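Mlr3007 protein (Mesorhizobium loti, PDB 3QQM) probably catalyses the pyridoxal-phosphate-dependent transfer of the amino group of leucine, isoleucine and valine to 2-oxoglutarate. Local coordinates at residues A[146-150]-A[194-200]; A[98-104]-A[136-142]; A[15-21]-A[73-79]. All blocks are in the same frame, centred on the assembly; numbering follows the deposited sequence.

Contact 1: A[146-150]-A[194-200]; sequences RGEIC and IYSYDDL
The amide I149 N donates to Y195 O at 2.7 Å, with the donor in the carbonyl plane. It is the one direct hydrogen bond between the two segments. Two waters extend it. One donates to I149 O and accepts from Y195 N. The other links G147 O to Y197 N in the same way. G147 O also lies 3.4 Å from S196 CB.

The I149 side chain carries most of the apolar contact. Its CG1 is anti to the carbonyl carbon (chi1 -70°). I149 CG1 lies 3.5 Å from Y197 N, at the start of the weakly bonded helix, and 4.1 Å from L200 CD1. I149 CD1 comes to the edge of the Y197 ring, 3.9 Å from Y197 CD1.

Nearer the surface, the extended E148 chain crosses I194, and E148 CD lies 3.5 Å from I194 CG2. R146 NE and E148 OE1 make a long salt bridge. With an alanine here in place of E148, R146 NE would probably lose its carboxylate partner and I194 CG2 the chain it lies against.

S196 and D199 form a capping box at the helix start. S196 N donates to D199 OD2 at 3.1 Å, and D199 N donates to S196 OG at 3.2 Å.

The turn before strand 149-152 thus meets the start of helix 197-200. The Y195 ring continues onto strand 156-160, and L200 and Y197 rest on L220 of strand 214-220.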
loop_
_atom_site.group_PDB
_atom_site.type_symbol
_atom_site.label_atom_id
_atom_site.label_comp_id
_atom_site.label_asym_id
_atom_site.label_seq_id
_atom_site.Cartn_x
_atom_site.Cartn_y
_atom_site.Cartn_z
ATOM N N ARG A 146 9.543 -12.526 -13.926
ATOM C CA ARG A 146 10.572 -11.988 -14.833
ATOM C C ARG A 146 11.640 -11.189 -14.067
ATOM O O ARG A 146 12.443 -10.479 -14.656
ATOM C CB ARG A 146 9.909 -11.177 -15.946
ATOM C CG ARG A 146 9.113 -12.097 -16.891
ATOM C CD ARG A 146 8.440 -11.383 -18.032
ATOM N NE ARG A 146 7.447 -10.448 -17.529
ATOM C CZ ARG A 146 6.196 -10.769 -17.189
ATOM N NH1 ARG A 146 5.760 -12.023 -17.267
ATOM N NH2 ARG A 146 5.378 -9.828 -16.734
ATOM N N GLY A 147 11.662 -11.373 -12.743
ATOM C CA GLY A 147 12.643 -10.724 -11.864
ATOM C C GLY A 147 12.553 -9.215 -11.781
ATOM O O GLY A 147 13.533 -8.550 -11.445
ATOM N N GLU A 148 11.379 -8.686 -12.089
ATOM C CA GLU A 148 11.124 -7.268 -12.055
ATOM C C GLU A 148 10.542 -6.941 -10.697
ATOM O O GLU A 148 9.627 -7.606 -10.228
ATOM C CB GLU A 148 10.145 -6.899 -13.186
ATOM C CG GLU A 148 10.723 -7.250 -14.582
ATOM C CD GLU A 148 9.700 -7.332 -15.707
ATOM O OE1 GLU A 148 8.462 -7.342 -15.453
ATOM O OE2 GLU A 148 10.170 -7.433 -16.862
ATOM N N ILE A 149 11.112 -5.942 -10.045
ATOM C CA ILE A 149 10.633 -5.516 -8.767
ATOM C C ILE A 149 9.246 -4.974 -8.961
ATOM O O ILE A 149 8.991 -4.222 -9.924
ATOM C CB ILE A 149 11.499 -4.393 -8.166
ATOM C CG1 ILE A 149 12.854 -4.948 -7.753
ATOM C CG2 ILE A 149 10.805 -3.758 -6.944
ATOM C CD1 ILE A 149 12.783 -5.967 -6.583
ATOM N N CYS A 150 8.350 -5.347 -8.057
ATOM C CA CYS A 150 6.990 -4.876 -8.120
ATOM C C CYS A 150 6.638 -3.855 -7.011
ATOM O O CYS A 150 6.230 -2.699 -7.285
ATOM C CB CYS A 150 6.039 -6.062 -8.011
ATOM S SG CYS A 150 6.131 -7.325 -9.339
ATOM N N ILE A 194 10.354 -0.209 -15.334
ATOM C CA ILE A 194 10.606 -1.612 -15.058
ATOM C C ILE A 194 12.060 -1.756 -14.625
ATOM O O ILE A 194 12.968 -1.220 -15.258
ATOM C CB ILE A 194 10.382 -2.457 -16.301
ATOM C CG1 ILE A 194 8.982 -2.218 -16.864
ATOM C CG2 ILE A 194 10.569 -3.927 -15.987
ATOM C CD1 ILE A 194 8.752 -2.902 -18.244
ATOM N N TYR A 195 12.278 -2.459 -13.532
ATOM C CA TYR A 195 13.630 -2.673 -13.043
ATOM C C TYR A 195 13.706 -3.844 -12.059
ATOM O O TYR A 195 12.715 -4.228 -11.455
ATOM C CB TYR A 195 14.214 -1.377 -12.438
ATOM C CG TYR A 195 13.338 -0.653 -11.422
ATOM C CD1 TYR A 195 13.175 -1.132 -10.132
ATOM C CD2 TYR A 195 12.764 0.556 -11.725
ATOM C CE1 TYR A 195 12.397 -0.433 -9.199
ATOM C CE2 TYR A 195 12.021 1.274 -10.783
ATOM C CZ TYR A 195 11.827 0.770 -9.544
ATOM O OH TYR A 195 11.057 1.488 -8.650
ATOM N N SER A 196 14.899 -4.404 -11.941
ATOM C CA SER A 196 15.178 -5.525 -11.066
ATOM C C SER A 196 15.803 -5.059 -9.774
ATOM O O SER A 196 16.112 -3.888 -9.619
ATOM C CB SER A 196 16.192 -6.443 -11.730
ATOM O OG SER A 196 17.412 -5.774 -11.839
ATOM N N TYR A 197 16.049 -5.997 -8.862
ATOM C CA TYR A 197 16.668 -5.665 -7.595
ATOM C C TYR A 197 18.040 -5.123 -7.848
ATOM O O TYR A 197 18.437 -4.118 -7.265
ATOM C CB TYR A 197 16.787 -6.886 -6.685
ATOM C CG TYR A 197 17.075 -6.511 -5.258
ATOM C CD1 TYR A 197 16.104 -5.862 -4.516
ATOM C CD2 TYR A 197 18.277 -6.851 -4.627
ATOM C CE1 TYR A 197 16.306 -5.506 -3.195
ATOM C CE2 TYR A 197 18.503 -6.508 -3.266
ATOM C CZ TYR A 197 17.496 -5.834 -2.566
ATOM O OH TYR A 197 17.596 -5.433 -1.245
ATOM N N ASP A 198 18.748 -5.767 -8.752
ATOM C CA ASP A 198 20.114 -5.370 -9.063
ATOM C C ASP A 198 20.194 -3.939 -9.645
ATOM O O ASP A 198 21.103 -3.196 -9.314
ATOM C CB ASP A 198 20.743 -6.377 -10.013
ATOM C CG ASP A 198 22.212 -6.173 -10.149
ATOM O OD1 ASP A 198 22.972 -6.554 -9.225
ATOM O OD2 ASP A 198 22.605 -5.640 -11.196
ATOM N N ASP A 199 19.248 -3.571 -10.516
ATOM C CA ASP A 199 19.189 -2.203 -11.063
ATOM C C ASP A 199 19.067 -1.166 -9.947
ATOM O O ASP A 199 19.624 -0.098 -10.050
ATOM C CB ASP A 199 17.972 -2.022 -11.991
ATOM C CG ASP A 199 18.065 -2.837 -13.251
ATOM O OD1 ASP A 199 19.213 -3.091 -13.694
ATOM O OD2 ASP A 199 16.989 -3.185 -13.815
ATOM N N LEU A 200 18.283 -1.478 -8.908
ATOM C CA LEU A 200 18.098 -0.576 -7.767
ATOM C C LEU A 200 19.390 -0.199 -7.081
ATOM O O LEU A 200 19.479 0.854 -6.473
ATOM C CB LEU A 200 17.158 -1.182 -6.729
ATOM C CG LEU A 200 15.685 -1.188 -7.092
ATOM C CD1 LEU A 200 14.862 -1.806 -5.990
ATOM C CD2 LEU A 200 15.207 0.238 -7.372
HETATM O O HOH W 1 15.127 -8.816 -9.209
HETATM O O HOH W 2 9.699 -3.226 -12.357
#

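Contact 2: A[98-104]-A[136-142]; sequences VWILRLA and QADEVLL. With EDO (1,2-ethanediol), chain B; EDO (1,2-ethanediol), chain T.
Strands 99-103 and 139-142 are parallel neighbours in the mixed sheet of this class-IV aminotransferase chain. W99 and D138 meet where the pair begins. D138 CB sits over one face of the indole, 3.6 Å from the centroid of the five-membered ring, in a CH-pi contact. The carboxylate and ring planes are only 22° apart. With D138 CG anti to its carbonyl carbon (chi1 -65°), OD2 reaches I100 N. I100 N lies 2.8 Å from D138 OD2, in an almost straight bond that uses the anti lone pair of OD2. In return D138 N donates to I100 O, so backbone and side chain of D138 both hold I100. A water joins OD2 to V98 O, and an ethanediol donates to OD1.

E139 CB approaches the six-membered ring of W99 obliquely and lies 3.7 Å from W99 CE3. It also lies against L101 CD2. The E139 carboxylate turns away to T155, T153 and I154 N, and its OE1 also accepts from V140 N. Farther along this face L101 CD1 meets L141 CD1.

R102 lies on the other face with V140. Its chain bends twice. R102 CG packs on A137 CB at 3.4 Å, and NH1 makes a weak bond to Q136 O, which lies near the guanidinium plane at its edge. V140 and A104 face helix 123-130, both touching A128.

The backbone ladder is firmer toward its end. R102 N to E139 O is weak, but L141 N donates to R102 O at 2.9 Å and A104 N to L141 O at 2.9 Å. Beside that last bond the methyls are tight: A104 CB is 3.4 Å from V140 CG1.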
loop_
_atom_site.group_PDB
_atom_site.type_symbol
_atom_site.label_atom_id
_atom_site.label_comp_id
_atom_site.label_asym_id
_atom_site.label_seq_id
_atom_site.Cartn_x
_atom_site.Cartn_y
_atom_site.Cartn_z
ATOM N N VAL A 98 15.683 5.889 8.087
ATOM C CA VAL A 98 15.882 5.260 6.787
ATOM C C VAL A 98 15.564 3.783 6.942
ATOM O O VAL A 98 16.125 3.117 7.791
ATOM C CB VAL A 98 17.323 5.420 6.255
ATOM C CG1 VAL A 98 17.505 4.626 4.939
ATOM C CG2 VAL A 98 17.662 6.896 6.042
ATOM N N TRP A 99 14.617 3.298 6.151
ATOM C CA TRP A 99 14.209 1.889 6.150
ATOM C C TRP A 99 15.139 1.005 5.320
ATOM O O TRP A 99 15.507 1.365 4.192
ATOM C CB TRP A 99 12.782 1.776 5.596
ATOM C CG TRP A 99 11.717 1.871 6.619
ATOM C CD1 TRP A 99 11.799 2.466 7.849
ATOM C CD2 TRP A 99 10.345 1.544 6.435
ATOM N NE1 TRP A 99 10.604 2.388 8.493
ATOM C CE2 TRP A 99 9.679 1.854 7.639
ATOM C CE3 TRP A 99 9.626 0.963 5.397
ATOM C CZ2 TRP A 99 8.340 1.606 7.828
ATOM C CZ3 TRP A 99 8.304 0.714 5.581
ATOM C CH2 TRP A 99 7.662 1.031 6.794
ATOM N N ILE A 100 15.515 -0.139 5.905
ATOM C CA ILE A 100 16.369 -1.111 5.260
ATOM C C ILE A 100 15.482 -2.060 4.480
ATOM O O ILE A 100 14.506 -2.581 5.027
ATOM C CB ILE A 100 17.163 -1.952 6.284
ATOM C CG1 ILE A 100 18.002 -1.063 7.216
ATOM C CG2 ILE A 100 18.062 -2.965 5.559
ATOM C CD1 ILE A 100 18.750 -1.851 8.280
ATOM N N LEU A 101 15.815 -2.282 3.210
ATOM C CA LEU A 101 15.037 -3.186 2.360
ATOM C C LEU A 101 15.822 -4.415 2.025
ATOM O O LEU A 101 17.040 -4.346 1.888
ATOM C CB LEU A 101 14.678 -2.505 1.033
ATOM C CG LEU A 101 14.001 -1.162 1.142
ATOM C CD1 LEU A 101 13.777 -0.595 -0.237
ATOM C CD2 LEU A 101 12.694 -1.290 1.892
ATOM N N ARG A 102 15.108 -5.528 1.852
ATOM C CA ARG A 102 15.686 -6.800 1.434
ATOM C C ARG A 102 14.729 -7.425 0.399
ATOM O O ARG A 102 13.520 -7.109 0.374
ATOM C CB ARG A 102 15.855 -7.773 2.601
ATOM C CG ARG A 102 16.641 -7.249 3.780
ATOM C CD ARG A 102 18.074 -7.077 3.486
ATOM N NE ARG A 102 18.738 -8.379 3.381
ATOM C CZ ARG A 102 19.369 -8.995 4.386
ATOM N NH1 ARG A 102 19.442 -8.447 5.603
ATOM N NH2 ARG A 102 19.925 -10.170 4.167
ATOM N N LEU A 103 15.263 -8.325 -0.425
ATOM C CA LEU A 103 14.486 -9.005 -1.450
ATOM C C LEU A 103 13.991 -10.355 -0.974
ATOM O O LEU A 103 14.774 -11.207 -0.518
ATOM C CB LEU A 103 15.338 -9.233 -2.691
ATOM C CG LEU A 103 14.704 -9.968 -3.878
ATOM C CD1 LEU A 103 13.578 -9.155 -4.495
ATOM C CD2 LEU A 103 15.789 -10.271 -4.913
ATOM N N ALA A 104 12.689 -10.555 -1.077
ATOM C CA ALA A 104 12.107 -11.818 -0.705
ATOM C C ALA A 104 12.300 -12.798 -1.837
ATOM O O ALA A 104 12.408 -12.394 -2.988
ATOM C CB ALA A 104 10.593 -11.671 -0.447
ATOM N N GLN A 136 16.421 -7.118 10.247
ATOM C CA GLN A 136 17.044 -7.435 8.955
ATOM C C GLN A 136 16.432 -6.584 7.824
ATOM O O GLN A 136 17.100 -6.263 6.855
ATOM C CB GLN A 136 16.887 -8.926 8.632
ATOM C CG GLN A 136 17.629 -9.866 9.564
ATOM C CD GLN A 136 17.351 -11.367 9.273
ATOM O OE1 GLN A 136 16.209 -11.790 9.108
ATOM N NE2 GLN A 136 18.410 -12.170 9.269
ATOM N N ALA A 137 15.148 -6.243 7.961
ATOM C CA ALA A 137 14.452 -5.434 6.968
ATOM C C ALA A 137 13.218 -4.745 7.543
ATOM O O ALA A 137 12.365 -5.369 8.160
ATOM C CB ALA A 137 14.056 -6.304 5.759
ATOM N N ASP A 138 13.150 -3.447 7.359
ATOM C CA ASP A 138 11.998 -2.672 7.793
ATOM C C ASP A 138 10.883 -2.947 6.788
ATOM O O ASP A 138 9.684 -2.959 7.148
ATOM C CB ASP A 138 12.360 -1.207 7.851
ATOM C CG ASP A 138 13.405 -0.921 8.911
ATOM O OD1 ASP A 138 13.053 -1.027 10.122
ATOM O OD2 ASP A 138 14.551 -0.567 8.543
ATOM N N GLU A 139 11.288 -3.233 5.536
ATOM C CA GLU A 139 10.352 -3.571 4.463
ATOM C C GLU A 139 10.989 -4.594 3.524
ATOM O O GLU A 139 12.182 -4.581 3.284
ATOM C CB GLU A 139 9.901 -2.302 3.719
ATOM C CG GLU A 139 8.985 -2.482 2.485
ATOM C CD GLU A 139 7.646 -3.183 2.787
ATOM O OE1 GLU A 139 7.652 -4.267 3.396
ATOM O OE2 GLU A 139 6.592 -2.693 2.307
ATOM N N VAL A 140 10.151 -5.472 2.987
ATOM C CA VAL A 140 10.568 -6.536 2.121
ATOM C C VAL A 140 9.986 -6.326 0.749
ATOM O O VAL A 140 8.774 -6.132 0.611
ATOM C CB VAL A 140 10.063 -7.893 2.701
ATOM C CG1 VAL A 140 10.439 -9.075 1.804
ATOM C CG2 VAL A 140 10.611 -8.081 4.075
ATOM N N LEU A 141 10.834 -6.377 -0.274
ATOM C CA LEU A 141 10.370 -6.220 -1.630
ATOM C C LEU A 141 10.138 -7.582 -2.277
ATOM O O LEU A 141 10.793 -8.575 -1.924
ATOM C CB LEU A 141 11.376 -5.440 -2.480
ATOM C CG LEU A 141 11.843 -4.062 -1.991
ATOM C CD1 LEU A 141 12.738 -3.396 -3.057
ATOM C CD2 LEU A 141 10.644 -3.167 -1.633
ATOM N N LEU A 142 9.194 -7.615 -3.218
ATOM C CA LEU A 142 8.871 -8.803 -3.985
ATOM C C LEU A 142 9.017 -8.498 -5.482
ATOM O O LEU A 142 8.644 -7.417 -5.942
ATOM C CB LEU A 142 7.420 -9.263 -3.737
ATOM C CG LEU A 142 7.017 -9.691 -2.324
ATOM C CD1 LEU A 142 6.830 -8.456 -1.462
ATOM C CD2 LEU A 142 5.738 -10.499 -2.350
HETATM C C1 EDO B . 15.152 -1.008 13.217
HETATM O O1 EDO B . 14.460 -0.324 12.163
HETATM C C2 EDO B . 15.831 -2.268 12.685
HETATM O O2 EDO B . 16.522 -2.019 11.446
HETATM C C1 EDO T . 5.352 -4.160 7.897
HETATM O O1 EDO T . 5.443 -5.187 8.887
HETATM C C2 EDO T . 6.756 -3.703 7.504
HETATM O O2 EDO T . 7.256 -4.450 6.397
HETATM O O HOH W 3 16.252 1.194 9.796
#

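Contact 3: A[15-21]-A[73-79]; sequences DFELIET and TRLALAR. With EDO (1,2-ethanediol), chain Q.
Strands 17-21 and 73-78 are antiparallel neighbours in the four-stranded sheet. Four backbone bonds tie them. L18 N to L77 O and L77 N to L18 O are both 2.8 Å, in one hydrogen-bonded pair. E20 and L75 form the other, and L75 N to E20 O is nearly straight at 178°. CA-H contacts lie between these bonds, such as A76 CA to L18 O at 3.2 Å.

The charged contact ends the pair. R79 grips D15 side-on: NE donates to OD2 at 2.7 Å and NH2 to OD1 at 3.0 Å. D15 OD1 and OD2 each use a syn lone pair, and the carboxylate and guanidinium planes are 11° apart. D15 CG is anti to the backbone N (chi1 -169°), which brings the carboxylate to R79. F16 N donates to OD1 from above the carboxylate plane. A water links F16 O to R79 N. The E20 carboxylate makes a salt bridge with R39 and a hydrogen bond with H36, and E17 OE1 accepts from an ethanediol.

Apolar contacts differ by face. The side chains of L18, L75 and E20 touch L40 of helix 33-47. On the other face I19 CD1 presses tightly on A76 CB at 3.3 Å.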
loop_
_atom_site.group_PDB
_atom_site.type_symbol
_atom_site.label_atom_id
_atom_site.label_comp_id
_atom_site.label_asym_id
_atom_site.label_seq_id
_atom_site.Cartn_x
_atom_site.Cartn_y
_atom_site.Cartn_z
ATOM N N ASP A 15 -13.279 -16.215 2.128
ATOM C CA ASP A 15 -13.476 -15.150 1.160
ATOM C C ASP A 15 -12.626 -13.975 1.645
ATOM O O ASP A 15 -12.113 -14.007 2.744
ATOM C CB ASP A 15 -14.959 -14.782 1.113
ATOM C CG ASP A 15 -15.310 -13.876 -0.026
ATOM O OD1 ASP A 15 -14.461 -13.596 -0.898
ATOM O OD2 ASP A 15 -16.466 -13.458 -0.062
ATOM N N PHE A 16 -12.459 -12.940 0.843
ATOM C CA PHE A 16 -11.638 -11.810 1.276
ATOM C C PHE A 16 -12.463 -10.529 1.472
ATOM O O PHE A 16 -13.620 -10.474 1.114
ATOM C CB PHE A 16 -10.524 -11.567 0.275
ATOM C CG PHE A 16 -11.016 -11.267 -1.076
ATOM C CD1 PHE A 16 -11.359 -9.968 -1.426
ATOM C CD2 PHE A 16 -11.168 -12.291 -2.017
ATOM C CE1 PHE A 16 -11.843 -9.694 -2.677
ATOM C CE2 PHE A 16 -11.640 -12.019 -3.283
ATOM C CZ PHE A 16 -11.972 -10.731 -3.625
ATOM N N GLU A 17 -11.832 -9.524 2.055
ATOM C CA GLU A 17 -12.437 -8.245 2.293
ATOM C C GLU A 17 -11.599 -7.190 1.613
ATOM O O GLU A 17 -10.424 -7.412 1.341
ATOM C CB GLU A 17 -12.485 -7.930 3.797
ATOM C CG GLU A 17 -13.277 -8.943 4.593
ATOM C CD GLU A 17 -13.304 -8.672 6.096
ATOM O OE1 GLU A 17 -12.896 -7.588 6.535
ATOM O OE2 GLU A 17 -13.764 -9.553 6.832
ATOM N N LEU A 18 -12.221 -6.068 1.278
ATOM C CA LEU A 18 -11.498 -4.941 0.699
ATOM C C LEU A 18 -11.037 -4.090 1.867
ATOM O O LEU A 18 -11.764 -3.924 2.847
ATOM C CB LEU A 18 -12.374 -4.137 -0.263
ATOM C CG LEU A 18 -12.703 -4.919 -1.534
ATOM C CD1 LEU A 18 -13.759 -4.218 -2.381
ATOM C CD2 LEU A 18 -11.406 -5.171 -2.351
ATOM N N ILE A 19 -9.843 -3.542 1.741
ATOM C CA ILE A 19 -9.225 -2.763 2.787
ATOM C C ILE A 19 -8.670 -1.415 2.303
ATOM O O ILE A 19 -8.184 -1.281 1.168
ATOM C CB ILE A 19 -8.040 -3.593 3.374
ATOM C CG1 ILE A 19 -8.546 -4.919 3.959
ATOM C CG2 ILE A 19 -7.264 -2.820 4.445
ATOM C CD1 ILE A 19 -9.531 -4.729 5.091
ATOM N N GLU A 20 -8.756 -0.420 3.174
ATOM C CA GLU A 20 -8.195 0.925 2.933
ATOM C C GLU A 20 -7.581 1.377 4.253
ATOM O O GLU A 20 -8.233 1.307 5.302
ATOM C CB GLU A 20 -9.243 1.942 2.459
ATOM C CG GLU A 20 -9.802 1.688 1.075
ATOM C CD GLU A 20 -8.775 1.891 -0.038
ATOM O OE1 GLU A 20 -7.800 2.683 0.164
ATOM O OE2 GLU A 20 -8.948 1.282 -1.118
ATOM N N THR A 21 -6.320 1.820 4.185
ATOM C CA THR A 21 -5.590 2.287 5.334
ATOM C C THR A 21 -5.201 3.721 5.037
ATOM O O THR A 21 -4.416 3.993 4.117
ATOM C CB THR A 21 -4.366 1.407 5.606
ATOM O OG1 THR A 21 -4.803 0.065 5.802
ATOM C CG2 THR A 21 -3.604 1.886 6.842
ATOM N N THR A 73 -6.225 4.908 10.241
ATOM C CA THR A 73 -7.566 4.427 10.120
ATOM C C THR A 73 -7.659 3.277 9.151
ATOM O O THR A 73 -7.237 3.399 8.021
ATOM C CB THR A 73 -8.462 5.546 9.610
ATOM O OG1 THR A 73 -8.347 6.682 10.489
ATOM C CG2 THR A 73 -9.925 5.066 9.512
ATOM N N ARG A 74 -8.212 2.153 9.604
ATOM C CA ARG A 74 -8.377 1.001 8.738
ATOM C C ARG A 74 -9.865 0.792 8.454
ATOM O O ARG A 74 -10.651 0.547 9.370
ATOM C CB ARG A 74 -7.803 -0.277 9.359
ATOM C CG ARG A 74 -7.835 -1.462 8.375
ATOM C CD ARG A 74 -7.631 -2.824 9.007
ATOM N NE ARG A 74 -8.695 -3.117 9.969
ATOM C CZ ARG A 74 -8.538 -3.148 11.295
ATOM N NH1 ARG A 74 -7.328 -3.014 11.852
ATOM N NH2 ARG A 74 -9.579 -3.393 12.067
ATOM N N LEU A 75 -10.220 0.842 7.172
ATOM C CA LEU A 75 -11.594 0.633 6.693
ATOM C C LEU A 75 -11.630 -0.712 5.994
ATOM O O LEU A 75 -10.753 -0.984 5.186
ATOM C CB LEU A 75 -11.979 1.715 5.705
ATOM C CG LEU A 75 -13.400 1.688 5.159
ATOM C CD1 LEU A 75 -14.432 1.908 6.275
ATOM C CD2 LEU A 75 -13.557 2.743 4.029
ATOM N N ALA A 76 -12.617 -1.556 6.314
ATOM C CA ALA A 76 -12.740 -2.885 5.700
ATOM C C ALA A 76 -14.166 -3.153 5.244
ATOM O O ALA A 76 -15.114 -2.791 5.919
ATOM C CB ALA A 76 -12.283 -3.981 6.659
ATOM N N LEU A 77 -14.288 -3.807 4.090
ATOM C CA LEU A 77 -15.574 -4.145 3.503
ATOM C C LEU A 77 -15.658 -5.626 3.111
ATOM O O LEU A 77 -14.795 -6.147 2.401
ATOM C CB LEU A 77 -15.779 -3.297 2.256
ATOM C CG LEU A 77 -17.080 -3.456 1.484
ATOM C CD1 LEU A 77 -18.275 -2.940 2.313
ATOM C CD2 LEU A 77 -16.961 -2.726 0.139
ATOM N N ALA A 78 -16.704 -6.286 3.572
ATOM C CA ALA A 78 -16.967 -7.677 3.240
ATOM C C ALA A 78 -17.950 -7.705 2.059
ATOM O O ALA A 78 -18.724 -6.750 1.861
ATOM C CB ALA A 78 -17.539 -8.441 4.438
ATOM N N ARG A 79 -17.900 -8.792 1.286
ATOM C CA ARG A 79 -18.743 -8.976 0.113
ATOM C C ARG A 79 -20.247 -8.774 0.401
ATOM O O ARG A 79 -20.988 -8.334 -0.476
ATOM C CB ARG A 79 -18.493 -10.363 -0.477
ATOM C CG ARG A 79 -19.289 -10.697 -1.742
ATOM C CD ARG A 79 -19.021 -12.120 -2.177
ATOM N NE ARG A 79 -17.586 -12.367 -2.315
ATOM C CZ ARG A 79 -16.858 -12.052 -3.393
ATOM N NH1 ARG A 79 -17.415 -11.447 -4.448
ATOM N NH2 ARG A 79 -15.556 -12.319 -3.414
HETATM C C1 EDO Q . -16.800 -6.846 7.855
HETATM O O1 EDO Q . -16.187 -8.011 8.407
HETATM C C2 EDO Q . -15.749 -5.810 7.438
HETATM O O2 EDO Q . -14.589 -5.813 8.271
HETATM O O HOH W 4 -15.996 -10.926 2.197
#

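How the contacts relate
Contacts 1 and 2 belong to the same six-stranded mixed sheet. They touch directly: C150 N lies 3.0 Å from L142 O, probably a hydrogen bond. Contact 3 lies in the separate antiparallel sheet, its nearest atoms about 11 Å from contact 2. All three are partly buried, with contact 1 farthest from the centre. Contacts 2 and 3 are strand pairs, parallel and antiparallel. Helix 123-130 covers contact 2 on its V140 face; helices 33-47 and 53-64 cover contact 3 on its L75 face. Contact 1 joins a turn to a helix start and relies more on water. Contact 3 adds a two-bond salt bridge at the end of its strand pair, whereas contact 2 uses an aspartate to bind backbone.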